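Local coordinates for Ras-associated and pleckstrin homology domains-containing protein 1 (Homo sapiens, PDB 4GN1) that mediates localized membrane signals, is implicated in lamellipodial dynamics and targets VASP and EVL to the leading edge, here as its Ras-associating and pleckstrin homology domains, at residues A[26-29]-A[30-34]; A[122-126]-A[127-131]; A[195-199]-A[200-204]; A[208-211]-A[212-216]. One frame throughout, in Å; residues are numbered along the deposited sequence. Where two conformers were deposited one is given.

Interaction 1 of 4, residues A[26-29]-A[30-34]; sequences QTVR and QVLDN
A capping box between Thr27 and Gln30 opens helix 28-39 of the ubiquitin-like Ras-associating domain, and the first turns of that helix carry the rest of this local contact. Thr27 is the N-cap: its OG1 receives the Gln30 backbone N at 3.0 Å in a nearly straight bond. The reciprocal bond runs from Thr27 N to Gln30 OE1 over 3.1 Å, with the donor tilted 24° from the plane of the side-chain carbonyl. Gln30 folds its CG back beside its own backbone N (chi1 -78°), which carries the extended amide to the start of the helix, across the Thr27 side chain at about a right angle. Main-chain bonds from Val31 to Thr27 O and from Leu32 to Val28 O continue the helix. On its buried side Val28 CG1 lies 3.8 Å from Leu32 CD1, the two side chains running side by side, and both also touch Leu49 of strand 47-53. One residue along, Arg29 and Asp33 form a salt bridge. The arginine bends at chi2 and chi3, which brings the guanidinium round to the carboxylate of the next turn, while NH2 makes a second salt bridge to Asp64; the cation is thus shared between two acids. Arg29 NH1 meets Asp33 OD1 on its syn side at 2.9 Å, 33° out of the carboxylate plane, although OD1 itself lies close to the guanidinium plane.

Interaction 2 of 4, residues A[122-126]-A[127-131]; sequences ECFCG and SSVTV
The Phe124 ring and the Val129 side chain meet where the chain turns back after helix 113-124, with Val129 CG2 approaching the ring obliquely, 4.3 Å from Phe124 CD1. The ring of Phe95 also packs against Phe124, with the two planes about 20° apart. In the conformer given, the sulfur of Cys123 lies over one face of the Phe124 ring, offset toward the rim, but this is doubtful because Cys123 has a second conformer. Val129 has CG1 anti to its backbone N (chi1 171°), which places CG2 beside that N and within range of the phenyl ring; its CG1 comes within 3.8 Å of Cys123 O. That carbonyl is the polar centre of the turn. It accepts the backbone N of Thr130 at 2.8 Å, with the donor in the carbonyl plane, and Val129 CA adds a CH...O contact to the same Cys123 O at 3.2 Å. Thr130 OG1 stands 3.2 Å from Glu122 O. Phe124 and Val129 both rest on Ile237 of helix 225-240, the long helix of the PH domain. The contact is a chain reversal at the C-terminal end of helix 113-124, in which a carbonyl of the last helical turn is taken up by the returning chain on its way to strand 135-141, the first strand of the PH fold.

Interaction 3 of 4, residues A[195-199]-A[200-204]; sequences YKAPT and DYCLV
An inverse gamma turn centred on Tyr201 leads the chain into strand 202-206 of the PH domain, preceded by an ST turn in which Thr199 OG1 accepts the backbone N of Tyr201. That bond is 2.7 Å from Thr199 OG1 to Tyr201 N, with an N-H...O angle of 160°, so a side chain takes up the amide of the residue at the centre of the gamma turn. The same hydroxyl is bonded to Cys222 O, just beyond strand 218-221, and thereby links the turn to the neighbouring strand's end. Within the gamma turn itself, the bond from Cys202 N to Asp200 O is weak. Thr199 OG1 also lies 3.3 Å from Tyr201 CD2, coming at the ring obliquely. The tyrosine holds CG beside its own backbone N (chi1 -45°), which places the ring beside the threonine, CD2 nearest; elsewhere this aromatic side chain packs on Val225 and Leu228 of helix 225-240, the long helix of the domain. Asp200 has its own partner, OD1 receiving the backbone N of Arg192 in helix 191-194. Through Asp200 and Thr199, then, the loop is joined both to the short helix that precedes it and to the strand beside it. Just past the turn, Cys202, which is buried, points its sulfur back at the incoming loop, against Tyr191 and Cys221. Cys202 SG sits 3.7 Å from Thr199 O and also makes apolar contact with the methyl of Ala197, the CB of that residue lying 3.8 Å from the sulfur.

Interaction 4 of 4, residues A[208-211]-A[212-216]; sequences PQIQ and KKSQY
Ile210 and Ser214 face each other across a bend in which the backbone is extended at Ile210 and again from Lys212 to Ser214, with Gln211 (phi -129°, psi -4°) making the change of direction between them; no hydrogen bond joins the two limbs. The isoleucine does the touching. With CG2 anti to its backbone N and CG1 beside that N (chi1 -74°), its two branches both reach Ser214, CG2 also meeting Lys212 O and CD1 extending to Tyr216. Ile210 CG2 lies 3.4 Å from Lys212 O and 3.9 Å from Ser214 CB. The longer branch passes alongside the serine, Ile210 CD1 coming 4.0 Å from Ser214 OG, and ends against Tyr216, 4.3 Å from its CB. The tyrosine ring has Gln215 CG over the centre of one face. This is a surface contact in the loop between strands 202-206 and 218-221 of the PH domain, a β-hairpin connection. Within the first limb the Gln211 side chain bends at chi2, turning its amide back so that Gln211 NE2 gives a bond to Pro208 O at 3.2 Å, nearly in line with the carbonyl and with the oxygen in the amide plane. Gln211 OE1 takes a bond from Asn81 ND2, in the Ras-associating region, so both ends of the amide are engaged and its rotation is probably fixed. A bound malonate ion, probably from the crystallisation liquor, makes a further, weak bond to Gln211 NE2.

Overall arrangement
From the N terminus the four contacts follow in series, each a short local closure, and none nests in or crosses another. Interaction 1 starts helix 28-39 in the Ras-associating region; interaction 2, its centre about 27 Å from that of interaction 1, ends helix 113-124 and turns the chain toward the PH domain. Interactions 3 and 4 both belong to that domain, at the entry to strand 202-206 and in the loop that follows it before strand 218-221. These two touch, Tyr195 OH packing on Lys213 CE at 3.6 Å, with centres about 18 Å apart. Interactions 1 and 3 lie on opposite sides of the chain's centre. Interaction 4 also reaches the Ras-associating region through Asn81.

Interaction 1 of 4, residues A[26-29]-A[30-34]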
# COMPACT_ATOMS: atom_id res chain seq x y z
N GLN A 26 -14.23 10.83 -11.03
CA GLN A 26 -14.58 10.11 -9.82
C GLN A 26 -13.37 9.64 -9.05
O GLN A 26 -12.38 9.22 -9.64
CB GLN A 26 -15.50 8.93 -10.12
CG GLN A 26 -16.94 9.35 -10.39
CD GLN A 26 -17.82 8.18 -10.78
OE1 GLN A 26 -17.41 7.31 -11.53
NE2 GLN A 26 -19.03 8.16 -10.27
N THR A 27 -13.46 9.73 -7.73
CA THR A 27 -12.50 9.10 -6.85
C THR A 27 -12.91 7.62 -6.69
O THR A 27 -14.05 7.23 -6.96
CB THR A 27 -12.56 9.72 -5.46
OG1 THR A 27 -13.84 9.41 -4.92
CG2 THR A 27 -12.39 11.26 -5.49
N VAL A 28 -11.97 6.82 -6.17
CA VAL A 28 -12.22 5.41 -5.83
C VAL A 28 -13.36 5.29 -4.82
O VAL A 28 -14.22 4.40 -4.93
CB VAL A 28 -10.91 4.72 -5.34
CG1 VAL A 28 -11.20 3.38 -4.66
CG2 VAL A 28 -9.96 4.49 -6.51
N ARG A 29 -13.37 6.22 -3.87
CA ARG A 29 -14.45 6.35 -2.87
C ARG A 29 -15.80 6.41 -3.56
O ARG A 29 -16.68 5.62 -3.25
CB ARG A 29 -14.23 7.58 -1.98
CG ARG A 29 -15.44 8.05 -1.16
CD ARG A 29 -16.11 6.93 -0.35
NE ARG A 29 -15.14 6.13 0.40
CZ ARG A 29 -15.32 4.86 0.76
NH1 ARG A 29 -16.43 4.23 0.44
NH2 ARG A 29 -14.37 4.20 1.44
N GLN A 30 -15.95 7.32 -4.50
CA GLN A 30 -17.20 7.41 -5.25
C GLN A 30 -17.57 6.15 -6.02
O GLN A 30 -18.74 5.80 -6.09
CB GLN A 30 -17.16 8.59 -6.21
CG GLN A 30 -17.41 9.92 -5.52
CD GLN A 30 -17.10 11.09 -6.40
OE1 GLN A 30 -15.95 11.33 -6.79
NE2 GLN A 30 -18.14 11.86 -6.71
N VAL A 31 -16.58 5.50 -6.61
CA VAL A 31 -16.76 4.26 -7.34
C VAL A 31 -17.16 3.14 -6.40
O VAL A 31 -18.09 2.40 -6.69
CB VAL A 31 -15.48 3.89 -8.11
CG1 VAL A 31 -15.47 2.44 -8.55
CG2 VAL A 31 -15.28 4.88 -9.27
N LEU A 32 -16.47 3.02 -5.27
CA LEU A 32 -16.86 2.06 -4.23
C LEU A 32 -18.28 2.28 -3.69
O LEU A 32 -19.01 1.31 -3.46
CB LEU A 32 -15.87 2.10 -3.08
CG LEU A 32 -14.52 1.41 -3.34
CD1 LEU A 32 -13.57 1.76 -2.21
CD2 LEU A 32 -14.66 -0.09 -3.46
N ASP A 33 -18.67 3.54 -3.47
CA ASP A 33 -20.03 3.80 -3.01
C ASP A 33 -21.06 3.23 -3.99
O ASP A 33 -22.11 2.67 -3.57
CB ASP A 33 -20.27 5.27 -2.69
CG ASP A 33 -19.51 5.73 -1.44
OD1 ASP A 33 -19.01 4.92 -0.66
OD2 ASP A 33 -19.38 6.92 -1.22
N ASN A 34 -20.75 3.33 -5.28
CA ASN A 34 -21.59 2.73 -6.31
C ASN A 34 -21.54 1.21 -6.29
O ASN A 34 -22.58 0.56 -6.33
CB ASN A 34 -21.25 3.28 -7.70
CG ASN A 34 -21.72 4.70 -7.88
OD1 ASN A 34 -22.55 5.19 -7.12
ND2 ASN A 34 -21.17 5.39 -8.86

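Interaction 2 of 4, residues A[122-126]-A[127-131]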
# COMPACT_ATOMS: atom_id res chain seq x y z
N GLU A 122 -2.54 13.92 16.84
CA GLU A 122 -1.13 14.27 17.03
C GLU A 122 -0.25 13.95 15.81
O GLU A 122 0.64 14.73 15.48
CB GLU A 122 -0.56 13.57 18.28
CG GLU A 122 -1.08 14.10 19.62
CD GLU A 122 -0.45 13.43 20.85
OE1 GLU A 122 0.12 12.32 20.72
OE2 GLU A 122 -0.52 14.02 21.96
N CYS A 123 -0.50 12.83 15.14
CA CYS A 123 0.35 12.36 14.03
C CYS A 123 -0.01 13.04 12.71
O CYS A 123 0.87 13.42 11.93
CB CYS A 123 0.25 10.84 13.88
SG CYS A 123 0.54 10.12 12.23
N PHE A 124 -1.30 13.19 12.47
CA PHE A 124 -1.78 13.64 11.16
C PHE A 124 -2.23 15.10 11.05
O PHE A 124 -2.19 15.68 9.96
CB PHE A 124 -2.93 12.75 10.69
CG PHE A 124 -2.51 11.36 10.28
CD1 PHE A 124 -1.87 11.13 9.05
CD2 PHE A 124 -2.80 10.27 11.11
CE1 PHE A 124 -1.50 9.85 8.67
CE2 PHE A 124 -2.44 8.99 10.74
CZ PHE A 124 -1.78 8.77 9.52
N CYS A 125 -2.68 15.70 12.16
CA CYS A 125 -3.39 16.98 12.06
C CYS A 125 -2.60 18.24 12.42
O CYS A 125 -3.14 19.34 12.39
CB CYS A 125 -4.72 16.93 12.82
SG CYS A 125 -5.87 15.68 12.18
N GLY A 126 -1.31 18.09 12.73
CA GLY A 126 -0.49 19.27 13.05
C GLY A 126 -0.27 20.05 11.77
O GLY A 126 -0.98 19.86 10.78
N SER A 127 0.72 20.93 11.76
CA SER A 127 1.05 21.63 10.53
C SER A 127 1.64 20.65 9.51
O SER A 127 1.44 20.79 8.31
CB SER A 127 2.00 22.81 10.79
OG SER A 127 3.05 22.43 11.64
N SER A 128 2.34 19.63 10.02
CA SER A 128 2.82 18.52 9.19
C SER A 128 2.62 17.17 9.87
O SER A 128 2.42 17.07 11.09
CB SER A 128 4.28 18.72 8.80
OG SER A 128 5.14 18.20 9.79
N VAL A 129 2.65 16.13 9.05
CA VAL A 129 2.58 14.75 9.51
C VAL A 129 3.83 14.39 10.33
O VAL A 129 4.96 14.56 9.88
CB VAL A 129 2.39 13.81 8.30
CG1 VAL A 129 2.52 12.35 8.70
CG2 VAL A 129 1.03 14.04 7.66
N THR A 130 3.63 13.89 11.54
CA THR A 130 4.76 13.44 12.35
C THR A 130 4.81 11.91 12.47
O THR A 130 4.44 11.35 13.51
CB THR A 130 4.79 14.14 13.72
OG1 THR A 130 3.50 14.03 14.32
CG2 THR A 130 5.15 15.64 13.57
N VAL A 131 5.26 11.27 11.39
CA VAL A 131 5.55 9.83 11.34
C VAL A 131 6.64 9.42 12.32
O VAL A 131 7.74 10.02 12.30
CB VAL A 131 6.16 9.42 9.98
CG1 VAL A 131 5.80 7.98 9.65
CG2 VAL A 131 5.82 10.41 8.87

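Interaction 3 of 4, residues A[195-199]-A[200-204]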
# COMPACT_ATOMS: atom_id res chain seq x y z
N TYR A 195 9.87 -15.49 -7.12
CA TYR A 195 11.17 -14.83 -7.00
C TYR A 195 12.11 -15.48 -5.99
O TYR A 195 13.17 -14.93 -5.66
CB TYR A 195 11.00 -13.33 -6.69
CG TYR A 195 10.45 -12.54 -7.86
CD1 TYR A 195 11.20 -12.38 -9.04
CD2 TYR A 195 9.17 -11.96 -7.81
CE1 TYR A 195 10.69 -11.66 -10.12
CE2 TYR A 195 8.65 -11.24 -8.89
CZ TYR A 195 9.42 -11.09 -10.04
OH TYR A 195 8.93 -10.39 -11.12
N LYS A 196 11.73 -16.65 -5.51
CA LYS A 196 12.51 -17.41 -4.50
C LYS A 196 12.78 -16.58 -3.24
O LYS A 196 13.84 -16.67 -2.63
CB LYS A 196 13.78 -18.03 -5.11
CG LYS A 196 13.53 -18.93 -6.32
CD LYS A 196 12.24 -19.73 -6.16
CE LYS A 196 12.12 -20.90 -7.13
NZ LYS A 196 10.71 -21.39 -7.19
N ALA A 197 11.78 -15.78 -2.88
CA ALA A 197 11.76 -14.98 -1.66
C ALA A 197 11.94 -15.86 -0.42
O ALA A 197 11.42 -16.99 -0.38
CB ALA A 197 10.46 -14.22 -1.57
N PRO A 198 12.68 -15.36 0.58
CA PRO A 198 12.86 -16.07 1.85
C PRO A 198 11.57 -16.25 2.66
O PRO A 198 11.50 -17.18 3.45
CB PRO A 198 13.87 -15.20 2.61
CG PRO A 198 13.81 -13.88 1.94
CD PRO A 198 13.52 -14.16 0.50
N THR A 199 10.59 -15.38 2.47
CA THR A 199 9.22 -15.62 2.98
C THR A 199 8.18 -15.07 2.01
O THR A 199 8.52 -14.45 0.99
CB THR A 199 8.94 -14.94 4.34
OG1 THR A 199 8.34 -13.66 4.11
CG2 THR A 199 10.22 -14.84 5.23
N ASP A 200 6.91 -15.26 2.35
CA ASP A 200 5.83 -14.67 1.59
C ASP A 200 5.44 -13.22 1.95
O ASP A 200 4.59 -12.60 1.27
CB ASP A 200 4.60 -15.57 1.63
CG ASP A 200 4.45 -16.38 0.35
OD1 ASP A 200 4.93 -15.93 -0.73
OD2 ASP A 200 3.84 -17.48 0.44
N TYR A 201 6.05 -12.67 2.99
CA TYR A 201 5.70 -11.31 3.41
C TYR A 201 6.50 -10.25 2.61
O TYR A 201 7.51 -9.73 3.08
CB TYR A 201 5.82 -11.18 4.92
CG TYR A 201 5.20 -12.35 5.62
CD1 TYR A 201 3.82 -12.55 5.58
CD2 TYR A 201 5.98 -13.28 6.32
CE1 TYR A 201 3.22 -13.63 6.22
CE2 TYR A 201 5.40 -14.37 6.96
CZ TYR A 201 4.01 -14.54 6.91
OH TYR A 201 3.38 -15.61 7.54
N CYS A 202 6.01 -9.97 1.41
CA CYS A 202 6.71 -9.14 0.43
C CYS A 202 5.97 -7.87 0.03
O CYS A 202 4.77 -7.90 -0.29
CB CYS A 202 6.98 -9.94 -0.84
SG CYS A 202 8.24 -11.22 -0.69
N LEU A 203 6.70 -6.76 0.01
CA LEU A 203 6.20 -5.49 -0.56
C LEU A 203 7.02 -5.04 -1.79
O LEU A 203 8.21 -5.36 -1.90
CB LEU A 203 6.15 -4.41 0.50
CG LEU A 203 7.48 -3.94 1.10
CD1 LEU A 203 7.31 -2.50 1.60
CD2 LEU A 203 7.94 -4.83 2.24
N VAL A 204 6.39 -4.29 -2.69
CA VAL A 204 7.00 -3.91 -3.95
C VAL A 204 6.73 -2.43 -4.12
O VAL A 204 5.62 -1.96 -3.87
CB VAL A 204 6.40 -4.66 -5.18
CG1 VAL A 204 7.08 -4.25 -6.48
CG2 VAL A 204 6.51 -6.17 -5.03

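Interaction 4 of 4, residues A[208-211]-A[212-216]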
# COMPACT_ATOMS: atom_id res chain seq x y z
N PRO A 208 3.94 4.17 -10.89
CA PRO A 208 2.65 3.76 -11.45
C PRO A 208 2.72 3.35 -12.93
O PRO A 208 1.99 2.46 -13.33
CB PRO A 208 1.77 5.03 -11.28
CG PRO A 208 2.37 5.77 -10.15
CD PRO A 208 3.86 5.47 -10.19
N GLN A 209 3.59 3.99 -13.72
CA GLN A 209 3.63 3.77 -15.17
C GLN A 209 4.35 2.51 -15.65
O GLN A 209 4.19 2.11 -16.80
CB GLN A 209 4.18 5.00 -15.91
CG GLN A 209 3.24 6.19 -15.79
CD GLN A 209 3.56 7.32 -16.75
OE1 GLN A 209 4.17 8.31 -16.36
NE2 GLN A 209 3.13 7.19 -18.00
N ILE A 210 5.15 1.89 -14.78
CA ILE A 210 5.84 0.66 -15.14
C ILE A 210 4.88 -0.51 -14.98
O ILE A 210 4.22 -0.67 -13.96
CB ILE A 210 7.11 0.48 -14.30
CG1 ILE A 210 8.17 1.45 -14.78
CG2 ILE A 210 7.58 -0.96 -14.35
CD1 ILE A 210 9.35 1.60 -13.84
N GLN A 211 4.79 -1.33 -16.03
CA GLN A 211 3.76 -2.36 -16.12
C GLN A 211 4.33 -3.73 -16.45
O GLN A 211 3.59 -4.70 -16.50
CB GLN A 211 2.70 -1.95 -17.16
CG GLN A 211 1.83 -0.77 -16.74
CD GLN A 211 0.91 -1.11 -15.58
OE1 GLN A 211 0.21 -2.13 -15.60
NE2 GLN A 211 0.94 -0.28 -14.53
N LYS A 212 5.63 -3.81 -16.68
CA LYS A 212 6.31 -5.08 -16.95
C LYS A 212 7.68 -5.09 -16.28
O LYS A 212 7.99 -4.18 -15.50
CB LYS A 212 6.43 -5.35 -18.47
CG LYS A 212 7.07 -4.23 -19.26
CD LYS A 212 7.38 -4.63 -20.69
CE LYS A 212 8.19 -3.52 -21.38
NZ LYS A 212 9.11 -4.03 -22.43
N LYS A 213 8.50 -6.11 -16.58
CA LYS A 213 9.74 -6.35 -15.85
C LYS A 213 10.65 -5.15 -15.98
O LYS A 213 10.89 -4.63 -17.07
CB LYS A 213 10.47 -7.62 -16.34
CG LYS A 213 9.71 -8.93 -16.16
CD LYS A 213 9.92 -9.58 -14.78
CE LYS A 213 9.22 -10.93 -14.68
NZ LYS A 213 7.74 -10.82 -14.56
N SER A 214 11.15 -4.68 -14.84
CA SER A 214 12.04 -3.54 -14.84
C SER A 214 12.93 -3.63 -13.62
O SER A 214 12.49 -4.05 -12.53
CB SER A 214 11.24 -2.21 -14.87
OG SER A 214 12.09 -1.09 -15.04
N GLN A 215 14.19 -3.25 -13.84
CA GLN A 215 15.21 -3.16 -12.79
C GLN A 215 14.91 -2.05 -11.75
O GLN A 215 15.50 -2.06 -10.66
CB GLN A 215 16.60 -2.95 -13.44
CG GLN A 215 16.71 -1.66 -14.27
CD GLN A 215 18.01 -1.46 -15.03
OE1 GLN A 215 18.10 -0.58 -15.88
NE2 GLN A 215 19.03 -2.27 -14.74
N TYR A 216 14.02 -1.12 -12.09
CA TYR A 216 13.62 0.02 -11.24
C TYR A 216 12.47 -0.33 -10.29
O TYR A 216 12.01 0.50 -9.50
CB TYR A 216 13.25 1.24 -12.09
CG TYR A 216 14.26 1.60 -13.14
CD1 TYR A 216 13.91 1.66 -14.48
CD2 TYR A 216 15.59 1.87 -12.80
CE1 TYR A 216 14.83 1.99 -15.46
CE2 TYR A 216 16.52 2.19 -13.77
CZ TYR A 216 16.13 2.25 -15.10
OH TYR A 216 17.05 2.56 -16.08